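Local coordinates for periplasmic cell division protein (SufI) (Aquifex aeolicus, PDB 6SYY) that is a multicopper oxidase from a hyperthermophile that binds four copper ions and probably oxidises its substrates while passing the electrons to oxygen, at residues A[407-412]-A[451-456]; A[439-444]-A[505-510]. All coordinates share one frame; numbering follows the deposited sequence.

Interaction 1: A[407-412]-A[451-456]; sequences FTINGE and HPMHIH. With CU (copper (II) ion), chain B; CU (copper (II) ion), chain C.
His451 meets Phe407 edge-on: its CE1 sits 3.6 Å above the plane of the phenyl ring, over the centre. The two ring planes stand at 78°, which makes this a T-shaped pair. With CG anti to the carbonyl carbon (chi1 -54°), the imidazole reaches from its strand toward Phe407 while ND1 binds a copper ion at 2.2 Å. Cys509 and His514 complete this type 1 site, and Thr447 OG1 takes up the other ring nitrogen, NE2. Imidazole rotation should therefore be held by the copper on ND1, the hydrogen bond at NE2 and the phenyl face against CE1. Were Phe407 an alanine, CE1 of His451 would probably lose the ring face it rests on, and a gap would open beside this copper ligand. The strands belong to the two facing sheets of a cupredoxin domain, 407-409 at the border of one and 451-455 inside the other, so side chains rather than backbone bonds join them. Two residues on, Met453 also turns inward, and its methyl CE lies 4.3 Å from CD1 of Ile409, an apolar touch across the sandwich. His454 and His456 belong to the trinuclear copper cluster; His456 NE2 holds one of its ions at 2.1 Å, alongside His161 and His508.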
loop_
_atom_site.group_PDB
_atom_site.type_symbol
_atom_site.label_atom_id
_atom_site.label_comp_id
_atom_site.label_asym_id
_atom_site.label_seq_id
_atom_site.Cartn_x
_atom_site.Cartn_y
_atom_site.Cartn_z
ATOM N N PHE A 407 16.014 10.226 -11.211
ATOM C CA PHE A 407 16.320 8.912 -10.663
ATOM C C PHE A 407 16.215 7.840 -11.738
ATOM O O PHE A 407 15.282 7.842 -12.546
ATOM C CB PHE A 407 15.382 8.576 -9.507
ATOM C CG PHE A 407 15.656 9.354 -8.257
ATOM C CD1 PHE A 407 16.898 9.287 -7.644
ATOM C CD2 PHE A 407 14.669 10.139 -7.682
ATOM C CE1 PHE A 407 17.154 10.001 -6.487
ATOM C CE2 PHE A 407 14.918 10.859 -6.528
ATOM C CZ PHE A 407 16.161 10.787 -5.928
ATOM N N THR A 408 17.175 6.915 -11.737
ATOM C CA THR A 408 17.282 5.896 -12.771
ATOM C C THR A 408 17.202 4.500 -12.173
ATOM O O THR A 408 17.495 4.278 -10.994
ATOM C CB THR A 408 18.595 6.017 -13.555
ATOM O OG1 THR A 408 19.705 5.774 -12.675
ATOM C CG2 THR A 408 18.721 7.396 -14.181
ATOM N N ILE A 409 16.812 3.558 -13.023
ATOM C CA ILE A 409 16.823 2.135 -12.716
ATOM C C ILE A 409 17.689 1.482 -13.782
ATOM O O ILE A 409 17.303 1.432 -14.957
ATOM C CB ILE A 409 15.411 1.534 -12.701
ATOM C CG1 ILE A 409 14.548 2.213 -11.637
ATOM C CG2 ILE A 409 15.469 0.043 -12.450
ATOM C CD1 ILE A 409 13.086 1.812 -11.692
ATOM N N ASN A 410 18.865 0.999 -13.383
ATOM C CA ASN A 410 19.837 0.429 -14.311
ATOM C C ASN A 410 20.111 1.390 -15.466
ATOM O O ASN A 410 20.131 1.010 -16.641
ATOM C CB ASN A 410 19.376 -0.938 -14.816
ATOM C CG ASN A 410 19.620 -2.043 -13.801
ATOM O OD1 ASN A 410 20.161 -1.802 -12.725
ATOM N ND2 ASN A 410 19.220 -3.261 -14.142
ATOM N N GLY A 411 20.315 2.660 -15.115
ATOM C CA GLY A 411 20.628 3.689 -16.090
ATOM C C GLY A 411 19.471 4.162 -16.942
ATOM O O GLY A 411 19.677 4.996 -17.828
ATOM N N GLU A 412 18.258 3.675 -16.698
ATOM C CA GLU A 412 17.125 3.947 -17.567
ATOM C C GLU A 412 15.968 4.555 -16.785
ATOM O O GLU A 412 15.812 4.321 -15.583
ATOM C CB GLU A 412 16.653 2.669 -18.264
ATOM C CG GLU A 412 17.745 1.958 -19.031
ATOM C CD GLU A 412 17.197 1.022 -20.087
ATOM O OE1 GLU A 412 16.296 0.224 -19.757
ATOM O OE2 GLU A 412 17.662 1.090 -21.245
ATOM N N HIS A 451 14.099 4.665 -1.342
ATOM C CA HIS A 451 13.112 4.317 -2.356
ATOM C C HIS A 451 12.348 3.072 -1.932
ATOM O O HIS A 451 12.950 2.008 -1.742
ATOM C CB HIS A 451 13.774 4.079 -3.713
ATOM C CG HIS A 451 14.631 5.212 -4.173
ATOM N ND1 HIS A 451 14.108 6.380 -4.683
ATOM C CD2 HIS A 451 15.978 5.360 -4.193
ATOM C CE1 HIS A 451 15.095 7.199 -5.000
ATOM N NE2 HIS A 451 16.240 6.605 -4.711
ATOM N N PRO A 452 11.037 3.159 -1.771
ATOM C CA PRO A 452 10.247 1.940 -1.565
ATOM C C PRO A 452 9.951 1.271 -2.898
ATOM O O PRO A 452 9.077 1.716 -3.647
ATOM C CB PRO A 452 8.979 2.459 -0.875
ATOM C CG PRO A 452 8.816 3.853 -1.414
ATOM C CD PRO A 452 10.204 4.374 -1.748
ATOM N N MET A 453 10.690 0.213 -3.214
ATOM C CA MET A 453 10.635 -0.404 -4.533
ATOM C C MET A 453 9.535 -1.455 -4.587
ATOM O O MET A 453 9.465 -2.341 -3.729
ATOM C CB MET A 453 11.986 -1.023 -4.893
ATOM C CG MET A 453 13.111 -0.007 -5.025
ATOM S SD MET A 453 12.768 1.250 -6.276
ATOM C CE MET A 453 12.532 0.228 -7.733
ATOM N N HIS A 454 8.690 -1.357 -5.606
ATOM C CA HIS A 454 7.526 -2.213 -5.767
ATOM C C HIS A 454 7.610 -2.928 -7.108
ATOM O O HIS A 454 7.972 -2.321 -8.123
ATOM C CB HIS A 454 6.240 -1.375 -5.663
ATOM C CG HIS A 454 4.985 -2.130 -5.974
ATOM N ND1 HIS A 454 4.602 -3.260 -5.285
ATOM C CD2 HIS A 454 4.013 -1.901 -6.891
ATOM C CE1 HIS A 454 3.456 -3.703 -5.772
ATOM N NE2 HIS A 454 3.078 -2.897 -6.746
ATOM N N ILE A 455 7.310 -4.224 -7.111
ATOM C CA ILE A 455 7.146 -4.989 -8.342
ATOM C C ILE A 455 5.692 -5.423 -8.437
ATOM O O ILE A 455 5.057 -5.735 -7.422
ATOM C CB ILE A 455 8.082 -6.214 -8.420
ATOM C CG1 ILE A 455 7.838 -7.167 -7.250
ATOM C CG2 ILE A 455 9.537 -5.786 -8.464
ATOM C CD1 ILE A 455 8.591 -8.472 -7.371
ATOM N N HIS A 456 5.161 -5.416 -9.652
ATOM C CA HIS A 456 3.845 -5.967 -9.917
ATOM C C HIS A 456 3.961 -7.461 -10.211
ATOM O O HIS A 456 5.043 -7.981 -10.484
ATOM C CB HIS A 456 3.182 -5.248 -11.097
ATOM C CG HIS A 456 2.891 -3.800 -10.842
ATOM N ND1 HIS A 456 1.956 -3.092 -11.567
ATOM C CD2 HIS A 456 3.414 -2.926 -9.950
ATOM C CE1 HIS A 456 1.914 -1.846 -11.131
ATOM N NE2 HIS A 456 2.788 -1.719 -10.150
HETATM CU CU CU B . 12.068 6.534 -5.455
HETATM CU CU CU C . 2.497 0.219 -9.530
#

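Interaction 2: A[439-444]-A[505-510]; sequences VIIEYV and YLLHCH. With CU (copper (II) ion), chain C; CU (copper (II) ion), chain E; CU (copper (II) ion), chain B; O (oxygen atom), chain F.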
loop_
_atom_site.group_PDB
_atom_site.type_symbol
_atom_site.label_atom_id
_atom_site.label_comp_id
_atom_site.label_asym_id
_atom_site.label_seq_id
_atom_site.Cartn_x
_atom_site.Cartn_y
_atom_site.Cartn_z
ATOM N N VAL A 439 14.044 -15.851 -9.013
ATOM C CA VAL A 439 14.971 -14.753 -9.254
ATOM C C VAL A 439 15.270 -14.074 -7.929
ATOM O O VAL A 439 14.355 -13.798 -7.144
ATOM C CB VAL A 439 14.402 -13.735 -10.261
ATOM C CG1 VAL A 439 15.421 -12.638 -10.539
ATOM C CG2 VAL A 439 13.994 -14.431 -11.548
ATOM N N ILE A 440 16.547 -13.820 -7.673
ATOM C CA ILE A 440 16.969 -12.942 -6.592
ATOM C C ILE A 440 17.179 -11.559 -7.187
ATOM O O ILE A 440 18.044 -11.370 -8.049
ATOM C CB ILE A 440 18.248 -13.448 -5.910
ATOM C CG1 ILE A 440 17.997 -14.801 -5.240
ATOM C CG2 ILE A 440 18.750 -12.425 -4.898
ATOM C CD1 ILE A 440 19.222 -15.376 -4.556
ATOM N N ILE A 441 16.381 -10.596 -6.752
ATOM C CA ILE A 441 16.544 -9.214 -7.173
ATOM C C ILE A 441 17.379 -8.496 -6.127
ATOM O O ILE A 441 17.143 -8.637 -4.921
ATOM C CB ILE A 441 15.187 -8.527 -7.384
ATOM C CG1 ILE A 441 14.463 -9.157 -8.574
ATOM C CG2 ILE A 441 15.372 -7.037 -7.613
ATOM C CD1 ILE A 441 13.190 -8.434 -8.960
ATOM N N GLU A 442 18.362 -7.736 -6.590
ATOM C CA GLU A 442 19.341 -7.077 -5.736
ATOM C C GLU A 442 19.246 -5.580 -5.998
ATOM O O GLU A 442 19.841 -5.070 -6.954
ATOM C CB GLU A 442 20.743 -7.612 -6.020
ATOM C CG GLU A 442 21.825 -7.032 -5.146
ATOM C CD GLU A 442 23.158 -7.687 -5.400
ATOM O OE1 GLU A 442 23.202 -8.609 -6.245
ATOM O OE2 GLU A 442 24.152 -7.284 -4.760
ATOM N N TYR A 443 18.485 -4.883 -5.163
ATOM C CA TYR A 443 18.407 -3.435 -5.253
ATOM C C TYR A 443 19.668 -2.822 -4.661
ATOM O O TYR A 443 20.051 -3.144 -3.532
ATOM C CB TYR A 443 17.176 -2.913 -4.518
ATOM C CG TYR A 443 15.861 -3.267 -5.172
ATOM C CD1 TYR A 443 15.550 -2.803 -6.441
ATOM C CD2 TYR A 443 14.919 -4.042 -4.508
ATOM C CE1 TYR A 443 14.340 -3.114 -7.041
ATOM C CE2 TYR A 443 13.709 -4.357 -5.097
ATOM C CZ TYR A 443 13.426 -3.889 -6.366
ATOM O OH TYR A 443 12.224 -4.198 -6.960
ATOM N N VAL A 444 20.316 -1.949 -5.426
ATOM C CA VAL A 444 21.509 -1.236 -4.983
ATOM C C VAL A 444 21.221 0.250 -5.120
ATOM O O VAL A 444 21.199 0.783 -6.236
ATOM C CB VAL A 444 22.753 -1.632 -5.789
ATOM C CG1 VAL A 444 23.979 -0.933 -5.235
ATOM C CG2 VAL A 444 22.945 -3.142 -5.775
ATOM N N TYR A 505 4.949 -6.800 -16.501
ATOM C CA TYR A 505 4.756 -6.284 -15.159
ATOM C C TYR A 505 5.679 -5.098 -14.925
ATOM O O TYR A 505 6.764 -5.011 -15.502
ATOM C CB TYR A 505 5.004 -7.374 -14.116
ATOM C CG TYR A 505 3.928 -8.435 -14.084
ATOM C CD1 TYR A 505 2.581 -8.085 -14.094
ATOM C CD2 TYR A 505 4.256 -9.787 -14.048
ATOM C CE1 TYR A 505 1.590 -9.047 -14.060
ATOM C CE2 TYR A 505 3.271 -10.758 -14.016
ATOM C CZ TYR A 505 1.942 -10.383 -14.025
ATOM O OH TYR A 505 0.956 -11.345 -13.993
ATOM N N LEU A 506 5.230 -4.177 -14.083
ATOM C CA LEU A 506 6.008 -2.995 -13.754
ATOM C C LEU A 506 6.979 -3.277 -12.617
ATOM O O LEU A 506 6.747 -4.145 -11.769
ATOM C CB LEU A 506 5.093 -1.839 -13.360
ATOM C CG LEU A 506 4.243 -1.247 -14.477
ATOM C CD1 LEU A 506 3.348 -0.175 -13.905
ATOM C CD2 LEU A 506 5.138 -0.681 -15.561
ATOM N N LEU A 507 8.084 -2.538 -12.621
ATOM C CA LEU A 507 8.982 -2.422 -11.477
ATOM C C LEU A 507 9.282 -0.941 -11.320
ATOM O O LEU A 507 9.766 -0.305 -12.262
ATOM C CB LEU A 507 10.266 -3.234 -11.679
ATOM C CG LEU A 507 11.335 -3.258 -10.580
ATOM C CD1 LEU A 507 12.163 -4.527 -10.685
ATOM C CD2 LEU A 507 12.254 -2.050 -10.658
ATOM N N HIS A 508 8.978 -0.387 -10.148
ATOM C CA HIS A 508 9.042 1.058 -9.992
ATOM C C HIS A 508 9.154 1.416 -8.519
ATOM O O HIS A 508 8.799 0.632 -7.635
ATOM C CB HIS A 508 7.813 1.741 -10.614
ATOM C CG HIS A 508 6.524 1.442 -9.910
ATOM N ND1 HIS A 508 5.965 2.298 -8.985
ATOM C CD2 HIS A 508 5.684 0.383 -9.997
ATOM C CE1 HIS A 508 4.838 1.778 -8.531
ATOM N NE2 HIS A 508 4.645 0.616 -9.130
ATOM N N CYS A 509 9.667 2.615 -8.273
ATOM C CA CYS A 509 9.623 3.191 -6.941
ATOM C C CYS A 509 8.199 3.602 -6.604
ATOM O O CYS A 509 7.450 4.060 -7.470
ATOM C CB CYS A 509 10.546 4.399 -6.864
ATOM S SG CYS A 509 10.491 5.255 -5.300
ATOM N N HIS A 510 7.817 3.437 -5.340
ATOM C CA HIS A 510 6.464 3.777 -4.930
ATOM C C HIS A 510 6.376 5.140 -4.267
ATOM O O HIS A 510 5.334 5.473 -3.692
ATOM C CB HIS A 510 5.883 2.708 -4.009
ATOM C CG HIS A 510 4.394 2.618 -4.090
ATOM N ND1 HIS A 510 3.559 3.525 -3.472
ATOM C CD2 HIS A 510 3.588 1.756 -4.754
ATOM C CE1 HIS A 510 2.303 3.213 -3.736
ATOM N NE2 HIS A 510 2.293 2.142 -4.509
HETATM CU CU CU C . 2.497 0.219 -9.530
HETATM CU CU CU E . 0.537 1.080 -5.567
HETATM CU CU CU B . 12.068 6.534 -5.455
HETATM O O O F . 1.651 0.793 -7.695
#
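Leu507 carries CG anti to its backbone N (chi1 -179°), which sends its two methyl groups toward Tyr443, whose own CG lies anti to the carbonyl carbon (chi1 -69°); the two side chains thus come at each other from opposite directions. The phenol oxygen does the closest touching: Tyr443 OH stands 3.7 Å from Leu507 CD1. The other methyl comes up at the rim of the aromatic ring, near its plane, with Leu507 CD2 at 4.3 Å from Tyr443 CE1. Ile441 joins from the same strand as the tyrosine, its CD1 at 4.4 Å from Leu507 CD1, while its CG2 rests over one face of the Tyr443 ring, offset toward the rim. Strands 437-445 and 503-509 lie in opposite sheets of the cupredoxin sandwich, with Ile441 CA 11.0 Å from Leu507 CA, and these three side chains fill part of the core between them, together with Met453 and Ile455.

Just beyond Leu507 comes the His-Cys-His motif of multicopper oxidases. His508 points away from strand 437-445, and its NE2 binds a copper of the trinuclear cluster at 2.2 Å. Its ND1 donates to Cys509 O at 2.8 Å, from well above the carbonyl plane, a bond that should help fix the turn of the ring. Cys509 SG holds the type 1 copper at 2.0 Å, and His510 NE2 binds a second cluster copper; an oxygen atom bridges this ion and that of His508. The core contact is van der Waals packing with no hydrogen bond across it, the phenol oxygen resting on a leucine methyl, whereas the adjoining motif places Cys509 directly between two cluster ligands in the chain, consistent with this family's electron path from type 1 copper to trinuclear cluster.

In the fold
Strand 407-409 comes first, followed by strand 437-445, strand 451-455 and finally strand 503-509. Interaction 1 closes a loop from 407-412 to 451-456, and interaction 2 a longer one from 439-444 to 505-510; since 439-444 falls inside the first loop and 505-510 beyond it, the two cross rather than nest. Each joins the sheet that holds 407-409 and 437-445 to the sheet where 451-455 and 503-509 run side by side, antiparallel. Their centres are about 6 Å apart. Probable backbone hydrogen bonds of His454 with His508 and of Pro452 with His510 unite the second segments, so the two contacts abut in the core between the sheets.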